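Local coordinates for protein dihydropteroate synthase (Clostridioides difficile, PDB 6PZ2) that catalyses the folate-pathway condensation of a dihydropterin pyrophosphate with p-aminobenzoate to give dihydropteroate, the step that sulfonamide drugs block, at residues A37-H40 and A41-V45; D146-I149 and M150-I153; F182-F186 and E187-E191. All coordinates share one frame; numbering follows the deposited sequence.

Contact 1 of 3, residues A37-H40 and A41-V45; sequences AIQH and AKDMV
Side chains one helical turn apart, Q39 on D43 and H40 on M44, make this a local contact within helix 33-46, the helix of the beta-alpha-beta unit that runs from strand 13-19 to strand 51-55 of the TIM barrel. The backbone supplies regular i to i+4 hydrogen bonds, among them D43 N to Q39 O at 2.9 Å and M44 N to H40 O at 3.0 Å. On the exposed side Q39 adds a bond of its own: its chain bends at chi2 and brings the amide back over the next turn, where NE2 donates to D43 OD1 at 2.9 Å. D43 OD1 lies in the plane of the Q39 amide, yet it is met from above its own carboxylate plane, and the two planes are 48° apart. K42 takes another course. Extended beyond CG, it brings NZ alongside I38 CG2 and into a salt bridge with E85 of helix 68-85, the helix that I38 and A41 also pack against. M44, by contrast, is buried and touches I52 of strand 51-55. Its bend at chi3 (-69°) lays the thioether along one face of the H40 imidazole, a combined Met-aromatic and CH-pi contact in which SD and CE both lie 4.3 Å from the ring centroid, CE only 12° off the ring normal.

Contact 2 of 3, residues D146-I149 and M150-I153; sequences DKDI and MESI. With SO4 (sulfate ion), chain E.
A sulfate ion, probably from the crystallisation liquor, sits beside the first turn of helix 149-166, and S152 OG stands between sulfate O3 and D148 O. That hydroxyl lies 3.0 Å from sulfate O3 and equally 3.0 Å from D148 O; both acceptors compete for its one proton, and the model does not say which has it. Backbone N-H groups complete the grip on O3: K147 N donates almost straight (168°) over 3.3 Å, while the bond from D146 N is weak. The aliphatic part of K147 runs past sulfate O4, and its amine goes on to a salt bridge with D155.

D148 is the N-cap. With CG anti to the backbone N (chi1 175°), its carboxylate swings over the start of the helix, where OD2 accepts from E151 N at 3.0 Å, on the anti side and 24° out of the carboxylate plane. The other oxygen, OD1, makes a salt bridge with R195 of helix 186-195, so the cap also ties two neighbouring helices together. That arginine probably eases the approach of E151 OE2, a like charge 3.7 Å from D148 OD2. The first main-chain turn closes with S152 N to D148 O at 2.9 Å.

On the buried side I149 and I153 lie side by side and point the same way, I149 CG1 meeting I153 CD1 at 3.9 Å. Both turn to helix 186-195, I149 against Q188 and E191, I153 against V192. The whole is built round an aspartate N-cap, a standard helix start, here of a helix packed on the outside of the TIM barrel.

Contact 3 of 3, residues F182-F186 and E187-E191; sequences FGKDF and EQNIE. With PT1 (pteroic acid), chain K.
A capping box starts helix 186-195, directly after the loop that carries F182 into the pteroic acid pocket. D185 and Q188 answer each other: Q188 N donates to D185 OD1 at 3.0 Å, nearly in line with the C-O bond, and D185 N donates to Q188 OE1 at 2.8 Å. D185 can reach because its CG stands between the backbone N and the carbonyl carbon (chi1 63°). The two side chains cross at about a right angle with their planes 35° apart, and Q188 NE2 is held in turn by T143 O.

F186 follows the cap and turns one ring face to I190, whose CG1 sits off centre over it, 3.8 Å from the centroid. V215 of helix 214-217 touches both side chains, and I190 also meets A263 of the second subunit.

Inside the loop, K184 folds back at chi4 (77°) and NZ donates to F182 O at 2.9 Å, in the carbonyl plane. H138 ND1 and the carbonyl oxygens of P178 and G179 are its further partners. N189 crosses the K184 chain, its OD1 lying 3.3 Å from K184 CB and accepting from G181 N, while a water bridges K184 O and, weakly, N189 ND2.

F182 lies against the linker of the ligand, with PT1 C17 of the aminobenzoate ring over one face toward the rim and pterin C3 at the edge, and its CZ approaches PT1 N14 to 3.3 Å. Hydrogen bonds to the ligand come from elsewhere, from N112, D177, K213 and S214. The chemistry thus divides the work: F182 meets pteroic acid by packing, while the lysine amine and the asparagine amide fasten the loop that carries it.

Overall arrangement
From the N terminus, contact 1 comes first, on helix 33-46 between the first two strands of the barrel. Contacts 2 and 3 follow in series, at the starts of helices 149-166 and 186-195 after strands 133-137 and 174-177. Each lies on one continuous piece of chain, so none encloses another and none cross. Contact 1 stands on the opposite side of the chain's centre, its own centre 38 Å from that of contact 2 and 32 Å from that of contact 3. The latter two touch, I149 and I153 also meeting K184, so the helix start of contact 2 backs both the helix of contact 3 and the loop that carries F182 of the pocket.

Contact 1 of 3, residues A37-H40 and A41-V45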
# COMPACT_ATOMS: atom_id res chain seq x y z
N ALA A 37 -7.55 21.81 18.24
CA ALA A 37 -6.95 21.86 16.92
C ALA A 37 -5.42 21.81 17.05
O ALA A 37 -4.78 21.06 16.30
CB ALA A 37 -7.41 23.07 16.14
N ILE A 38 -4.86 22.55 17.99
CA ILE A 38 -3.39 22.61 18.14
C ILE A 38 -2.85 21.26 18.64
O ILE A 38 -1.74 20.86 18.27
CB ILE A 38 -2.98 23.76 19.09
CG1 ILE A 38 -3.43 25.12 18.54
CG2 ILE A 38 -1.49 23.76 19.39
CD1 ILE A 38 -2.75 25.52 17.24
N GLN A 39 -3.59 20.60 19.52
CA GLN A 39 -3.17 19.27 20.01
C GLN A 39 -3.16 18.29 18.84
O GLN A 39 -2.15 17.57 18.65
CB GLN A 39 -4.04 18.77 21.18
CG GLN A 39 -3.46 17.53 21.88
CD GLN A 39 -1.99 17.69 22.23
OE1 GLN A 39 -1.62 18.62 22.94
NE2 GLN A 39 -1.13 16.83 21.70
N HIS A 40 -4.19 18.35 17.99
CA HIS A 40 -4.23 17.51 16.79
C HIS A 40 -3.01 17.76 15.91
O HIS A 40 -2.42 16.79 15.38
CB HIS A 40 -5.57 17.66 16.04
CG HIS A 40 -5.72 16.66 14.94
ND1 HIS A 40 -5.15 15.40 14.99
CD2 HIS A 40 -6.38 16.72 13.76
CE1 HIS A 40 -5.44 14.74 13.90
NE2 HIS A 40 -6.19 15.52 13.12
N ALA A 41 -2.59 19.02 15.76
CA ALA A 41 -1.43 19.29 14.93
C ALA A 41 -0.15 18.79 15.59
O ALA A 41 0.77 18.30 14.91
CB ALA A 41 -1.32 20.77 14.66
N LYS A 42 -0.05 18.95 16.90
CA LYS A 42 1.13 18.41 17.62
C LYS A 42 1.23 16.88 17.41
O LYS A 42 2.31 16.37 17.14
CB LYS A 42 1.08 18.74 19.11
CG LYS A 42 1.55 20.15 19.44
CD LYS A 42 1.11 20.67 20.80
CE LYS A 42 1.94 21.84 21.28
NZ LYS A 42 1.14 22.71 22.17
N ASP A 43 0.09 16.20 17.49
CA ASP A 43 0.01 14.75 17.26
C ASP A 43 0.49 14.41 15.85
O ASP A 43 1.33 13.50 15.70
CB ASP A 43 -1.41 14.24 17.49
CG ASP A 43 -1.81 14.37 18.95
OD1 ASP A 43 -0.91 14.60 19.80
OD2 ASP A 43 -3.02 14.29 19.22
N MET A 44 0.06 15.17 14.83
CA MET A 44 0.43 14.80 13.47
C MET A 44 1.93 15.00 13.25
O MET A 44 2.58 14.24 12.52
CB MET A 44 -0.38 15.58 12.43
CG MET A 44 -1.83 15.13 12.41
SD MET A 44 -2.77 15.91 11.07
CE MET A 44 -2.79 17.60 11.64
N VAL A 45 2.46 16.03 13.89
CA VAL A 45 3.89 16.32 13.77
C VAL A 45 4.68 15.19 14.44
O VAL A 45 5.69 14.76 13.89
CB VAL A 45 4.26 17.69 14.36
CG1 VAL A 45 5.76 17.84 14.55
CG2 VAL A 45 3.72 18.82 13.48

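Contact 2 of 3, residues D146-I149 and M150-I153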
# COMPACT_ATOMS: atom_id res chain seq x y z
N ASP A 146 -14.30 16.54 -23.02
CA ASP A 146 -14.37 16.33 -24.46
C ASP A 146 -13.07 15.72 -24.97
O ASP A 146 -13.11 15.05 -25.97
CB ASP A 146 -14.61 17.63 -25.24
CG ASP A 146 -15.94 18.31 -24.96
OD1 ASP A 146 -16.92 17.61 -24.62
OD2 ASP A 146 -15.98 19.54 -25.11
N LYS A 147 -11.95 16.02 -24.34
CA LYS A 147 -10.68 15.37 -24.62
C LYS A 147 -10.41 14.26 -23.60
O LYS A 147 -11.05 14.17 -22.57
CB LYS A 147 -9.49 16.31 -24.42
CG LYS A 147 -9.47 17.58 -25.24
CD LYS A 147 -8.24 18.42 -24.90
CE LYS A 147 -8.14 19.70 -25.70
NZ LYS A 147 -6.74 19.94 -26.14
N ASP A 148 -9.39 13.47 -23.92
CA ASP A 148 -8.75 12.58 -22.98
C ASP A 148 -8.61 13.30 -21.62
O ASP A 148 -8.08 14.43 -21.56
CB ASP A 148 -7.39 12.13 -23.53
CG ASP A 148 -6.60 11.30 -22.53
OD1 ASP A 148 -6.95 10.12 -22.35
OD2 ASP A 148 -5.68 11.85 -21.90
N ILE A 149 -9.09 12.67 -20.56
CA ILE A 149 -9.06 13.27 -19.23
C ILE A 149 -7.63 13.68 -18.84
O ILE A 149 -7.46 14.77 -18.30
CB ILE A 149 -9.70 12.37 -18.16
CG1 ILE A 149 -9.78 13.09 -16.82
CG2 ILE A 149 -8.99 11.03 -18.03
CD1 ILE A 149 -10.83 12.53 -15.92
N MET A 150 -6.60 12.92 -19.16
CA MET A 150 -5.26 13.35 -18.72
C MET A 150 -4.76 14.53 -19.57
O MET A 150 -3.98 15.37 -19.08
CB MET A 150 -4.26 12.20 -18.80
CG MET A 150 -4.60 11.05 -17.91
SD MET A 150 -4.80 11.51 -16.17
CE MET A 150 -3.11 11.96 -15.77
N GLU A 151 -5.18 14.59 -20.84
CA GLU A 151 -4.84 15.73 -21.69
C GLU A 151 -5.54 16.98 -21.11
O GLU A 151 -4.88 18.01 -21.07
CB GLU A 151 -5.23 15.54 -23.16
CG GLU A 151 -4.16 14.95 -24.09
CD GLU A 151 -2.80 14.58 -23.52
OE1 GLU A 151 -1.91 15.46 -23.47
OE2 GLU A 151 -2.60 13.39 -23.16
N SER A 152 -6.82 16.90 -20.70
CA SER A 152 -7.51 18.07 -20.14
C SER A 152 -6.78 18.56 -18.89
O SER A 152 -6.61 19.76 -18.74
CB SER A 152 -8.94 17.82 -19.78
OG SER A 152 -9.50 16.97 -20.76
N ILE A 153 -6.38 17.63 -18.03
CA ILE A 153 -5.78 17.98 -16.77
C ILE A 153 -4.47 18.71 -17.08
O ILE A 153 -4.19 19.78 -16.50
CB ILE A 153 -5.60 16.76 -15.85
CG1 ILE A 153 -6.95 16.31 -15.28
CG2 ILE A 153 -4.59 17.00 -14.74
CD1 ILE A 153 -6.93 14.89 -14.79
S SO4 E . -11.97 19.40 -22.30
O1 SO4 E . -12.71 19.57 -23.58
O2 SO4 E . -12.55 20.34 -21.31
O3 SO4 E . -12.16 18.04 -21.74
O4 SO4 E . -10.53 19.70 -22.57

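Contact 3 of 3, residues F182-F186 and E187-E191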
# COMPACT_ATOMS: atom_id res chain seq x y z
N PHE A 182 -12.64 15.52 -7.60
CA PHE A 182 -13.14 16.84 -7.98
C PHE A 182 -13.40 16.87 -9.49
O PHE A 182 -12.47 16.70 -10.29
CB PHE A 182 -12.11 17.93 -7.68
CG PHE A 182 -11.81 18.21 -6.23
CD1 PHE A 182 -10.75 17.58 -5.60
CD2 PHE A 182 -12.50 19.18 -5.54
CE1 PHE A 182 -10.42 17.88 -4.28
CE2 PHE A 182 -12.20 19.47 -4.21
CZ PHE A 182 -11.14 18.83 -3.60
N GLY A 183 -14.67 17.02 -9.87
CA GLY A 183 -14.96 17.06 -11.29
C GLY A 183 -14.73 15.74 -12.01
O GLY A 183 -14.43 15.71 -13.22
N LYS A 184 -14.89 14.65 -11.28
CA LYS A 184 -14.51 13.33 -11.74
C LYS A 184 -15.39 12.31 -11.04
O LYS A 184 -15.50 12.32 -9.84
CB LYS A 184 -13.04 13.01 -11.43
CG LYS A 184 -12.04 13.96 -12.08
CD LYS A 184 -10.63 13.76 -11.53
CE LYS A 184 -9.65 14.81 -11.98
NZ LYS A 184 -9.84 16.08 -11.24
N ASP A 185 -15.95 11.39 -11.81
CA ASP A 185 -16.66 10.24 -11.24
C ASP A 185 -15.67 9.10 -10.96
O ASP A 185 -14.46 9.21 -11.18
CB ASP A 185 -17.81 9.78 -12.13
CG ASP A 185 -17.40 9.27 -13.49
OD1 ASP A 185 -16.20 8.88 -13.71
OD2 ASP A 185 -18.29 9.29 -14.35
N PHE A 186 -16.25 8.00 -10.50
CA PHE A 186 -15.50 6.84 -10.03
C PHE A 186 -14.48 6.39 -11.08
O PHE A 186 -13.27 6.33 -10.83
CB PHE A 186 -16.43 5.69 -9.64
CG PHE A 186 -15.67 4.44 -9.27
CD1 PHE A 186 -14.93 4.39 -8.09
CD2 PHE A 186 -15.59 3.38 -10.16
CE1 PHE A 186 -14.18 3.28 -7.78
CE2 PHE A 186 -14.86 2.25 -9.82
CZ PHE A 186 -14.15 2.21 -8.64
N GLU A 187 -14.98 6.19 -12.28
CA GLU A 187 -14.17 5.63 -13.34
C GLU A 187 -13.05 6.60 -13.73
O GLU A 187 -11.96 6.20 -14.14
CB GLU A 187 -15.06 5.28 -14.53
CG GLU A 187 -15.64 3.88 -14.39
CD GLU A 187 -16.96 3.61 -15.08
OE1 GLU A 187 -17.47 4.51 -15.78
OE2 GLU A 187 -17.49 2.49 -14.90
N GLN A 188 -13.37 7.89 -13.68
CA GLN A 188 -12.39 8.88 -14.08
C GLN A 188 -11.32 8.97 -12.99
O GLN A 188 -10.14 9.13 -13.29
CB GLN A 188 -13.07 10.24 -14.31
CG GLN A 188 -14.02 10.22 -15.50
CD GLN A 188 -15.02 11.35 -15.52
OE1 GLN A 188 -15.43 11.88 -14.49
NE2 GLN A 188 -15.44 11.74 -16.72
N ASN A 189 -11.76 8.88 -11.74
CA ASN A 189 -10.80 8.92 -10.62
C ASN A 189 -9.83 7.74 -10.72
O ASN A 189 -8.59 7.91 -10.57
CB ASN A 189 -11.54 8.91 -9.29
CG ASN A 189 -12.13 10.25 -8.93
OD1 ASN A 189 -11.46 11.27 -9.10
ND2 ASN A 189 -13.37 10.26 -8.47
N ILE A 190 -10.40 6.55 -10.99
CA ILE A 190 -9.61 5.31 -11.20
C ILE A 190 -8.61 5.50 -12.35
O ILE A 190 -7.38 5.20 -12.27
CB ILE A 190 -10.55 4.11 -11.42
CG1 ILE A 190 -11.27 3.74 -10.13
CG2 ILE A 190 -9.83 2.91 -12.02
CD1 ILE A 190 -10.37 3.38 -8.98
N GLU A 191 -9.12 6.08 -13.41
CA GLU A 191 -8.29 6.25 -14.58
C GLU A 191 -7.12 7.19 -14.31
O GLU A 191 -5.98 6.96 -14.76
CB GLU A 191 -9.13 6.80 -15.73
CG GLU A 191 -8.24 7.09 -16.93
CD GLU A 191 -8.91 7.23 -18.28
OE1 GLU A 191 -10.16 7.31 -18.31
OE2 GLU A 191 -8.15 7.33 -19.27
C2 PT1 K . -6.85 17.20 -2.53
C3 PT1 K . -7.80 17.75 -1.58
C5 PT1 K . -7.41 19.06 -1.04
N6 PT1 K . -8.94 17.15 -1.16
C7 PT1 K . -5.47 19.08 -2.37
N9 PT1 K . -6.30 19.65 -1.48
C10 PT1 K . -9.74 17.77 -0.28
N11 PT1 K . -4.34 19.70 -2.76
C12 PT1 K . -9.40 19.03 0.21
C21 PT1 K . -15.14 12.43 -2.03
O22 PT1 K . -15.36 12.09 -3.20
O1 PT1 K . -7.07 16.01 -3.11
N4 PT1 K . -5.75 17.89 -2.91
N8 PT1 K . -8.24 19.63 -0.14
C13 PT1 K . -11.03 17.09 0.15
N14 PT1 K . -11.86 16.91 -1.04
C15 PT1 K . -12.68 15.86 -1.22
C16 PT1 K . -13.04 15.00 -0.17
C17 PT1 K . -13.13 15.58 -2.50
C18 PT1 K . -13.87 13.91 -0.43
C19 PT1 K . -13.95 14.49 -2.77
C20 PT1 K . -14.31 13.65 -1.73
O23 PT1 K . -15.56 11.73 -1.10
O HOH W 1 -15.93 11.36 -7.36